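Local atomic coordinates of PppA (Pseudomonas aeruginosa, PDB entry 6JKV), a protein that regulates type VI secretion in this bacterium, binds manganese and probably acts as a protein serine/threonine phosphatase of the PP2C family. Residues Leu216-Asp221 / Gly249-Ile254; Ser141-Leu146 / Phe209-Asp214; Ser223-Val228 / Arg239-Leu244. One frame throughout, in Å; residues are numbered along the deposited sequence.

Contact 1 (Leu216-Asp221 / Gly249-Ile254); sequences LNKTAD and GAPDNI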
loop_
_atom_site.group_PDB
_atom_site.type_symbol
_atom_site.label_atom_id
_atom_site.label_comp_id
_atom_site.label_asym_id
_atom_site.label_seq_id
_atom_site.Cartn_x
_atom_site.Cartn_y
_atom_site.Cartn_z
ATOM N N LEU A 216 -9.712 0.847 -4.468
ATOM C CA LEU A 216 -9.542 1.648 -5.708
ATOM C C LEU A 216 -9.625 0.737 -6.934
ATOM O O LEU A 216 -10.483 1.010 -7.815
ATOM C CB LEU A 216 -8.219 2.413 -5.672
ATOM C CG LEU A 216 -7.870 3.167 -6.954
ATOM C CD1 LEU A 216 -8.951 4.184 -7.313
ATOM C CD2 LEU A 216 -6.526 3.847 -6.815
ATOM N N ASN A 217 -8.764 -0.284 -7.023
ATOM C CA ASN A 217 -8.721 -1.135 -8.245
ATOM C C ASN A 217 -10.016 -1.944 -8.344
ATOM O O ASN A 217 -10.336 -2.425 -9.444
ATOM C CB ASN A 217 -7.477 -2.020 -8.340
ATOM C CG ASN A 217 -7.115 -2.717 -7.052
ATOM O OD1 ASN A 217 -6.541 -2.111 -6.149
ATOM N ND2 ASN A 217 -7.387 -4.010 -6.988
ATOM N N LYS A 218 -10.772 -2.050 -7.255
ATOM C CA LYS A 218 -12.084 -2.736 -7.283
ATOM C C LYS A 218 -13.111 -1.879 -8.030
ATOM O O LYS A 218 -14.087 -2.452 -8.538
ATOM C CB LYS A 218 -12.558 -3.021 -5.860
ATOM C CG LYS A 218 -13.186 -4.391 -5.675
ATOM C CD LYS A 218 -14.051 -4.461 -4.442
ATOM C CE LYS A 218 -13.271 -4.235 -3.162
ATOM N NZ LYS A 218 -12.252 -5.287 -2.966
ATOM N N THR A 219 -12.894 -0.567 -8.118
ATOM C CA THR A 219 -13.862 0.388 -8.716
ATOM C C THR A 219 -13.324 1.050 -9.993
ATOM O O THR A 219 -14.094 1.783 -10.645
ATOM C CB THR A 219 -14.248 1.468 -7.705
ATOM O OG1 THR A 219 -13.068 2.019 -7.117
ATOM C CG2 THR A 219 -15.143 0.935 -6.610
ATOM N N ALA A 220 -12.061 0.829 -10.349
ATOM C CA ALA A 220 -11.469 1.341 -11.606
ATOM C C ALA A 220 -10.439 0.338 -12.122
ATOM O O ALA A 220 -9.584 -0.116 -11.338
ATOM C CB ALA A 220 -10.844 2.692 -11.381
ATOM N N ASP A 221 -10.524 -0.003 -13.402
ATOM C CA ASP A 221 -9.583 -0.969 -14.018
ATOM C C ASP A 221 -8.283 -0.227 -14.327
ATOM O O ASP A 221 -8.259 1.013 -14.217
ATOM C CB ASP A 221 -10.208 -1.675 -15.229
ATOM C CG ASP A 221 -10.475 -0.757 -16.409
ATOM O OD1 ASP A 221 -9.514 -0.126 -16.870
ATOM O OD2 ASP A 221 -11.637 -0.673 -16.855
ATOM N N GLY A 249 -19.654 3.768 -6.502
ATOM C CA GLY A 249 -20.344 3.111 -5.375
ATOM C C GLY A 249 -19.438 2.694 -4.219
ATOM O O GLY A 249 -19.971 2.150 -3.245
ATOM N N ALA A 250 -18.116 2.866 -4.331
ATOM C CA ALA A 250 -17.148 2.782 -3.205
ATOM C C ALA A 250 -17.523 1.715 -2.176
ATOM O O ALA A 250 -17.707 2.012 -1.000
ATOM C CB ALA A 250 -17.054 4.127 -2.540
ATOM N N PRO A 251 -17.573 0.430 -2.576
ATOM C CA PRO A 251 -18.002 -0.649 -1.683
ATOM C C PRO A 251 -17.020 -0.901 -0.528
ATOM O O PRO A 251 -17.439 -1.464 0.464
ATOM C CB PRO A 251 -18.089 -1.874 -2.602
ATOM C CG PRO A 251 -17.182 -1.543 -3.770
ATOM C CD PRO A 251 -17.153 -0.042 -3.898
ATOM N N ASP A 252 -15.765 -0.468 -0.685
ATOM C CA ASP A 252 -14.673 -0.656 0.304
ATOM C C ASP A 252 -14.074 0.705 0.674
ATOM O O ASP A 252 -14.283 1.680 -0.078
ATOM C CB ASP A 252 -13.598 -1.594 -0.256
ATOM C CG ASP A 252 -12.674 -2.180 0.798
ATOM O OD1 ASP A 252 -12.848 -1.848 1.990
ATOM O OD2 ASP A 252 -11.787 -2.959 0.418
ATOM N N ASN A 253 -13.361 0.767 1.802
ATOM C CA ASN A 253 -12.436 1.883 2.114
ATOM C C ASN A 253 -11.533 2.046 0.892
ATOM O O ASN A 253 -11.037 1.031 0.380
ATOM C CB ASN A 253 -11.594 1.628 3.362
ATOM C CG ASN A 253 -12.410 1.336 4.607
ATOM O OD1 ASN A 253 -11.906 0.716 5.542
ATOM N ND2 ASN A 253 -13.654 1.796 4.642
ATOM N N ILE A 254 -11.348 3.270 0.423
ATOM C CA ILE A 254 -10.566 3.536 -0.810
ATOM C C ILE A 254 -9.465 4.522 -0.446
ATOM O O ILE A 254 -9.791 5.622 0.017
ATOM C CB ILE A 254 -11.467 4.038 -1.954
ATOM C CG1 ILE A 254 -10.626 4.496 -3.145
ATOM C CG2 ILE A 254 -12.428 5.118 -1.481
ATOM C CD1 ILE A 254 -11.393 4.511 -4.450
#
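The backbones of Leu216-Asp221 and Gly249-Ile254 come closest at Leu216 and Ile254, whose CA atoms lie 5.3 Å apart, and are wider at Thr219 and Ala250. Ile254 points its side chain at Leu216. Its CG1 is anti to the backbone N (chi1 172°) and the chain is extended beyond it, which carries CD1 up against the backbone of Leu216, 3.6 Å from Leu216 CA. The same methyl lies 3.8 Å from Leu216 CD1. Thr219 meets the second segment through its methyl: CG2 sits 3.5 Å from Pro251 CD, and the two side chains run past each other in opposite directions. The one proton of Thr219 OG1 has two acceptors in reach, the carbonyl oxygens of Gly215 and Leu216. Lys218 is bent at its last two torsions and crosses Asp252 at about a right angle. Lys218 CE packs 3.9 Å from Asp252 CB. Lys218 NZ stays 4.1 Å from Asp252 OD2 and makes its salt bridge with Asp214 instead. Asp252 OD2 is a manganese ligand, in a site shared with Asp61 and Asp214. A lysine this close would be expected to offset part of the negative charge of these carboxylates. Gly249, with positive phi, is the C-prime residue of a Schellman motif that ends helix 234-247. The second segment thus leads from that helix into strand 254-261, while the first links helix 214-217 to helix 222-229, with Leu216 also packing on Leu210 of strand 208-212 and on Leu241.

Contact 2 (Ser141-Leu146 / Phe209-Asp214); sequences SRLYRL and FLLCSD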
loop_
_atom_site.group_PDB
_atom_site.type_symbol
_atom_site.label_atom_id
_atom_site.label_comp_id
_atom_site.label_asym_id
_atom_site.label_seq_id
_atom_site.Cartn_x
_atom_site.Cartn_y
_atom_site.Cartn_z
ATOM N N SER A 141 -3.072 -4.982 -1.427
ATOM C CA SER A 141 -2.768 -3.555 -1.680
ATOM C C SER A 141 -1.621 -3.500 -2.692
ATOM O O SER A 141 -0.696 -4.340 -2.596
ATOM C CB SER A 141 -2.446 -2.827 -0.410
ATOM O OG SER A 141 -3.581 -2.724 0.437
ATOM N N ARG A 142 -1.704 -2.579 -3.648
ATOM C CA ARG A 142 -0.875 -2.630 -4.868
ATOM C C ARG A 142 0.045 -1.413 -4.945
ATOM O O ARG A 142 -0.284 -0.327 -4.392
ATOM C CB ARG A 142 -1.762 -2.736 -6.108
ATOM C CG ARG A 142 -2.463 -4.077 -6.231
ATOM C CD ARG A 142 -3.527 -4.053 -7.300
ATOM N NE ARG A 142 -4.202 -5.337 -7.423
ATOM C CZ ARG A 142 -4.826 -5.758 -8.514
ATOM N NH1 ARG A 142 -4.856 -5.004 -9.601
ATOM N NH2 ARG A 142 -5.414 -6.940 -8.517
ATOM N N LEU A 143 1.185 -1.623 -5.597
ATOM C CA LEU A 143 2.027 -0.550 -6.161
ATOM C C LEU A 143 2.051 -0.697 -7.682
ATOM O O LEU A 143 2.348 -1.810 -8.179
ATOM C CB LEU A 143 3.439 -0.634 -5.597
ATOM C CG LEU A 143 4.438 0.247 -6.333
ATOM C CD1 LEU A 143 4.270 1.701 -5.914
ATOM C CD2 LEU A 143 5.852 -0.238 -6.105
ATOM N N TYR A 144 1.751 0.400 -8.372
ATOM C CA TYR A 144 1.891 0.538 -9.836
ATOM C C TYR A 144 2.963 1.579 -10.153
ATOM O O TYR A 144 3.174 2.506 -9.358
ATOM C CB TYR A 144 0.584 0.996 -10.478
ATOM C CG TYR A 144 -0.570 0.033 -10.409
ATOM C CD1 TYR A 144 -1.396 -0.008 -9.296
ATOM C CD2 TYR A 144 -0.876 -0.790 -11.477
ATOM C CE1 TYR A 144 -2.483 -0.865 -9.244
ATOM C CE2 TYR A 144 -1.958 -1.648 -11.441
ATOM C CZ TYR A 144 -2.766 -1.683 -10.321
ATOM O OH TYR A 144 -3.852 -2.512 -10.277
ATOM N N ARG A 145 3.601 1.430 -11.306
ATOM C CA ARG A 145 4.501 2.471 -11.852
ATOM C C ARG A 145 3.940 2.964 -13.182
ATOM O O ARG A 145 3.623 2.132 -14.033
ATOM C CB ARG A 145 5.920 1.935 -12.023
ATOM C CG ARG A 145 6.806 2.857 -12.850
ATOM C CD ARG A 145 8.241 2.409 -12.919
ATOM N NE ARG A 145 8.360 1.136 -13.602
ATOM C CZ ARG A 145 9.477 0.428 -13.685
ATOM N NH1 ARG A 145 10.586 0.872 -13.116
ATOM N NH2 ARG A 145 9.466 -0.737 -14.305
ATOM N N LEU A 146 3.817 4.281 -13.329
ATOM C CA LEU A 146 3.531 4.928 -14.625
ATOM C C LEU A 146 4.841 5.474 -15.185
ATOM O O LEU A 146 5.465 6.336 -14.535
ATOM C CB LEU A 146 2.507 6.046 -14.436
ATOM C CG LEU A 146 2.043 6.717 -15.724
ATOM C CD1 LEU A 146 1.049 5.827 -16.447
ATOM C CD2 LEU A 146 1.431 8.074 -15.439
ATOM N N PHE A 209 4.255 6.722 -9.388
ATOM C CA PHE A 209 3.938 5.512 -8.601
ATOM C C PHE A 209 2.590 5.708 -7.931
ATOM O O PHE A 209 2.294 6.820 -7.475
ATOM C CB PHE A 209 5.023 5.234 -7.563
ATOM C CG PHE A 209 6.396 5.096 -8.155
ATOM C CD1 PHE A 209 6.817 3.892 -8.682
ATOM C CD2 PHE A 209 7.262 6.174 -8.182
ATOM C CE1 PHE A 209 8.086 3.763 -9.222
ATOM C CE2 PHE A 209 8.535 6.043 -8.715
ATOM C CZ PHE A 209 8.942 4.840 -9.233
ATOM N N LEU A 210 1.809 4.639 -7.884
ATOM C CA LEU A 210 0.529 4.603 -7.153
ATOM C C LEU A 210 0.561 3.443 -6.162
ATOM O O LEU A 210 0.726 2.295 -6.600
ATOM C CB LEU A 210 -0.626 4.433 -8.141
ATOM C CG LEU A 210 -1.959 4.081 -7.484
ATOM C CD1 LEU A 210 -2.516 5.292 -6.753
ATOM C CD2 LEU A 210 -2.952 3.553 -8.504
ATOM N N LEU A 211 0.431 3.771 -4.882
ATOM C CA LEU A 211 0.121 2.809 -3.804
ATOM C C LEU A 211 -1.378 2.920 -3.515
ATOM O O LEU A 211 -1.895 4.060 -3.362
ATOM C CB LEU A 211 0.948 3.141 -2.561
ATOM C CG LEU A 211 2.465 3.007 -2.693
ATOM C CD1 LEU A 211 3.095 4.211 -3.384
ATOM C CD2 LEU A 211 3.086 2.827 -1.312
ATOM N N CYS A 212 -2.074 1.791 -3.445
ATOM C CA CYS A 212 -3.536 1.829 -3.222
ATOM C C CYS A 212 -4.006 0.570 -2.508
ATOM O O CYS A 212 -3.325 -0.474 -2.568
ATOM C CB CYS A 212 -4.298 2.039 -4.529
ATOM S SG CYS A 212 -4.248 0.651 -5.695
ATOM N N SER A 213 -5.132 0.702 -1.818
ATOM C CA SER A 213 -5.883 -0.436 -1.265
ATOM C C SER A 213 -6.777 -0.982 -2.372
ATOM O O SER A 213 -6.978 -0.274 -3.383
ATOM C CB SER A 213 -6.658 -0.043 -0.045
ATOM O OG SER A 213 -7.669 0.909 -0.352
ATOM N N ASP A 214 -7.289 -2.195 -2.184
ATOM C CA ASP A 214 -8.107 -2.891 -3.208
ATOM C C ASP A 214 -9.378 -2.082 -3.496
ATOM O O ASP A 214 -9.949 -2.256 -4.573
ATOM C CB ASP A 214 -8.416 -4.329 -2.793
ATOM C CG ASP A 214 -9.157 -4.443 -1.472
ATOM O OD1 ASP A 214 -9.181 -3.445 -0.717
ATOM O OD2 ASP A 214 -9.704 -5.528 -1.210
HETATM O O HOH W 1 -6.018 -3.726 -0.203
#
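Tyr144 N gives the shortest of the cross-strand bonds, 2.8 Å to Leu210 O, nearly straight at 165° and in the carbonyl plane. Leu210 N returns a bond to Tyr144 O, and Arg142 and Cys212 exchange a second such pair, with Arg142 N 2.9 Å from Cys212 O. These are the hydrogen-bonded pairs of an antiparallel ladder. Leu143 with Leu211 and Arg145 with Phe209 are the non-hydrogen-bonded pairs. The two strands are neighbours in one of the two antiparallel sheets of the PP2C beta-sandwich. On the face bearing Arg142, Tyr144, Leu210 and Cys212, Tyr144 lies alongside Leu210, its CD1 4.0 Å from Leu210 CD2. Cys212 SG meets the tyrosine ring at its edge, 4.2 Å from Tyr144 CE1. Arg142 NH1 donates to Tyr144 OH at 2.8 Å, with the oxygen in the guanidinium plane, while NH2 forms a salt bridge to Asp157. The opposite face carries Leu143, Arg145, Phe209 and Leu211. Leu143 CD1 touches Leu211 CD1 at 3.8 Å. The aliphatic part of Arg145 runs beside the Phe209 ring, with CD 3.9 Å from Phe209 CE1; a bend at chi3 (64°) turns its guanidinium off this line, and NH2 pairs with Glu152. Past the ladder, a water bridges Ser141 OG and Asp214 N, accepting from the latter. Ser141 OG also bonds Thr122, and Ser213 OG bonds Asp46. Asp214 OD1 binds manganese. The chemistry thus changes from a backbone-bonded ladder to a polar end, where the water holds the backbone N of Asp214, consistent with backbone bonding helping to position this metal ligand.

Contact 3 (Ser223-Val228 / Arg239-Leu244); sequences SELRDV and RSLVHL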
loop_
_atom_site.group_PDB
_atom_site.type_symbol
_atom_site.label_atom_id
_atom_site.label_comp_id
_atom_site.label_asym_id
_atom_site.label_seq_id
_atom_site.Cartn_x
_atom_site.Cartn_y
_atom_site.Cartn_z
ATOM N N SER A 223 -6.595 0.552 -16.996
ATOM C CA SER A 223 -6.554 1.552 -18.092
ATOM C C SER A 223 -7.074 2.896 -17.576
ATOM O O SER A 223 -6.520 3.946 -17.966
ATOM C CB SER A 223 -7.296 1.085 -19.321
ATOM O OG SER A 223 -8.668 0.869 -19.048
ATOM N N GLU A 224 -8.090 2.871 -16.716
ATOM C CA GLU A 224 -8.622 4.106 -16.088
ATOM C C GLU A 224 -7.613 4.628 -15.067
ATOM O O GLU A 224 -7.440 5.844 -14.991
ATOM C CB GLU A 224 -9.993 3.844 -15.470
ATOM C CG GLU A 224 -11.048 3.515 -16.511
ATOM C CD GLU A 224 -12.304 2.896 -15.941
ATOM O OE1 GLU A 224 -12.207 2.240 -14.898
ATOM O OE2 GLU A 224 -13.384 3.098 -16.531
ATOM N N LEU A 225 -6.943 3.747 -14.322
ATOM C CA LEU A 225 -5.870 4.181 -13.392
ATOM C C LEU A 225 -4.785 4.903 -14.196
ATOM O O LEU A 225 -4.357 5.989 -13.771
ATOM C CB LEU A 225 -5.292 2.982 -12.635
ATOM C CG LEU A 225 -6.239 2.245 -11.687
ATOM C CD1 LEU A 225 -5.493 1.119 -10.990
ATOM C CD2 LEU A 225 -6.868 3.179 -10.665
ATOM N N ARG A 226 -4.369 4.333 -15.327
ATOM C CA ARG A 226 -3.355 4.947 -16.215
ATOM C C ARG A 226 -3.834 6.331 -16.677
ATOM O O ARG A 226 -3.010 7.270 -16.704
ATOM C CB ARG A 226 -3.093 4.038 -17.419
ATOM C CG ARG A 226 -1.984 4.531 -18.337
ATOM C CD ARG A 226 -2.445 4.575 -19.779
ATOM N NE ARG A 226 -3.266 5.751 -20.036
ATOM C CZ ARG A 226 -2.802 6.927 -20.444
ATOM N NH1 ARG A 226 -1.506 7.090 -20.666
ATOM N NH2 ARG A 226 -3.630 7.940 -20.643
ATOM N N ASP A 227 -5.113 6.466 -17.036
ATOM C CA ASP A 227 -5.685 7.753 -17.499
ATOM C C ASP A 227 -5.579 8.809 -16.399
ATOM O O ASP A 227 -5.099 9.929 -16.682
ATOM C CB ASP A 227 -7.136 7.590 -17.942
ATOM C CG ASP A 227 -7.252 6.850 -19.255
ATOM O OD1 ASP A 227 -6.231 6.748 -19.955
ATOM O OD2 ASP A 227 -8.354 6.373 -19.549
ATOM N N VAL A 228 -6.017 8.470 -15.193
ATOM C CA VAL A 228 -6.069 9.439 -14.064
ATOM C C VAL A 228 -4.639 9.783 -13.630
ATOM O O VAL A 228 -4.384 10.964 -13.333
ATOM C CB VAL A 228 -6.907 8.905 -12.889
ATOM C CG1 VAL A 228 -6.954 9.914 -11.757
ATOM C CG2 VAL A 228 -8.317 8.537 -13.321
ATOM N N ARG A 239 -7.034 12.630 -5.430
ATOM C CA ARG A 239 -8.432 13.075 -5.190
ATOM C C ARG A 239 -9.323 12.648 -6.357
ATOM O O ARG A 239 -10.499 12.317 -6.113
ATOM C CB ARG A 239 -8.507 14.586 -4.960
ATOM C CG ARG A 239 -8.697 14.947 -3.497
ATOM C CD ARG A 239 -7.823 16.098 -3.091
ATOM N NE ARG A 239 -7.711 16.196 -1.643
ATOM C CZ ARG A 239 -6.642 15.855 -0.928
ATOM N NH1 ARG A 239 -5.562 15.355 -1.506
ATOM N NH2 ARG A 239 -6.660 15.994 0.385
ATOM N N SER A 240 -8.807 12.659 -7.589
ATOM C CA SER A 240 -9.577 12.234 -8.788
ATOM C C SER A 240 -9.771 10.714 -8.758
ATOM O O SER A 240 -10.861 10.237 -9.138
ATOM C CB SER A 240 -8.920 12.682 -10.049
ATOM O OG SER A 240 -8.703 14.083 -10.024
ATOM N N LEU A 241 -8.762 9.968 -8.309
ATOM C CA LEU A 241 -8.879 8.494 -8.191
ATOM C C LEU A 241 -9.989 8.149 -7.198
ATOM O O LEU A 241 -10.875 7.340 -7.549
ATOM C CB LEU A 241 -7.546 7.901 -7.739
ATOM C CG LEU A 241 -6.455 7.837 -8.802
ATOM C CD1 LEU A 241 -5.113 7.538 -8.149
ATOM C CD2 LEU A 241 -6.795 6.791 -9.853
ATOM N N VAL A 242 -9.943 8.753 -6.010
ATOM C CA VAL A 242 -10.935 8.487 -4.935
ATOM C C VAL A 242 -12.318 8.916 -5.444
ATOM O O VAL A 242 -13.278 8.144 -5.245
ATOM C CB VAL A 242 -10.532 9.178 -3.618
ATOM C CG1 VAL A 242 -11.648 9.149 -2.587
ATOM C CG2 VAL A 242 -9.259 8.558 -3.053
ATOM N N HIS A 243 -12.410 10.069 -6.117
ATOM C CA HIS A 243 -13.692 10.594 -6.656
ATOM C C HIS A 243 -14.290 9.578 -7.637
ATOM O O HIS A 243 -15.501 9.314 -7.540
ATOM C CB HIS A 243 -13.519 11.974 -7.303
ATOM C CG HIS A 243 -14.694 12.391 -8.126
ATOM N ND1 HIS A 243 -14.582 12.749 -9.464
ATOM C CD2 HIS A 243 -16.005 12.472 -7.817
ATOM C CE1 HIS A 243 -15.773 13.061 -9.934
ATOM N NE2 HIS A 243 -16.665 12.896 -8.942
ATOM N N LEU A 244 -13.481 9.049 -8.559
ATOM C CA LEU A 244 -13.953 8.039 -9.541
ATOM C C LEU A 244 -14.476 6.810 -8.786
ATOM O O LEU A 244 -15.581 6.329 -9.121
ATOM C CB LEU A 244 -12.814 7.667 -10.493
ATOM C CG LEU A 244 -13.101 6.509 -11.450
ATOM C CD1 LEU A 244 -14.276 6.815 -12.371
ATOM C CD2 LEU A 244 -11.868 6.177 -12.267
#
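Apolar contacts carry the packing between Ser223-Val228 and Arg239-Leu244. Val228 presents CG1 to Leu241, 3.6 Å from Leu241 CG, and the two side chains meet at a slant. That branch is anti to the backbone N (chi1 -180°), and it also touches Ser240 CB at 3.8 Å. The other branch, CG2, faces Leu244 more loosely, 4.4 Å from Leu244 CD2. One turn earlier, Leu225 crosses Leu241 at about a right angle, and their CD2 methyls lie 3.7 Å apart. Leu241 CD2 thus fits between Leu225 and Val228. Glu224 adds only its CB, at 4.4 Å from Leu244 CD2.

Polar groups bond within their own helix or to other parts of the chain. Arg226 grips its neighbour Asp227 side-on: NE and NH2 both reach Asp227 OD1. NH2 lies 2.9 Å from Asp227 OD1, which accepts it with its anti lone pair. Both bonds lie in the guanidinium plane. The carboxylate of Glu224 pairs with Arg248, and Ser240 OG bonds the carbonyl of Ala236, a turn back in its own helix.

The short helical segments run roughly antiparallel, at 144°, with their axes 10.3 Å apart at the closest. They belong to the helices packed on the outer face of one sheet of the PP2C sandwich. Leu225 rests on Leu216 of helix 214-217 and touches Leu151 of strand 150-153, and Val242 packs on strand 29-36.

Overall arrangement
Contact 2 is the buried one, near the centre of the chain; contacts 1 and 3 are partly buried and further out. Contact 2 joins two sheet strands by backbone hydrogen bonds, contact 3 joins two helices through apolar side chains, and contact 1 joins mostly irregular chain through a mixture of apolar and charged groups. Contacts 1 and 2 share the manganese site, where Asp252 and Asp214 bind the same ion, and strand 208-212 leads directly into helix 214-217. Contact 3 lies along the chain inside the loop that contact 1 closes. Its leucines meet Leu216 of contact 1 and Leu210 of contact 2, which places the helices against one face of the sheet.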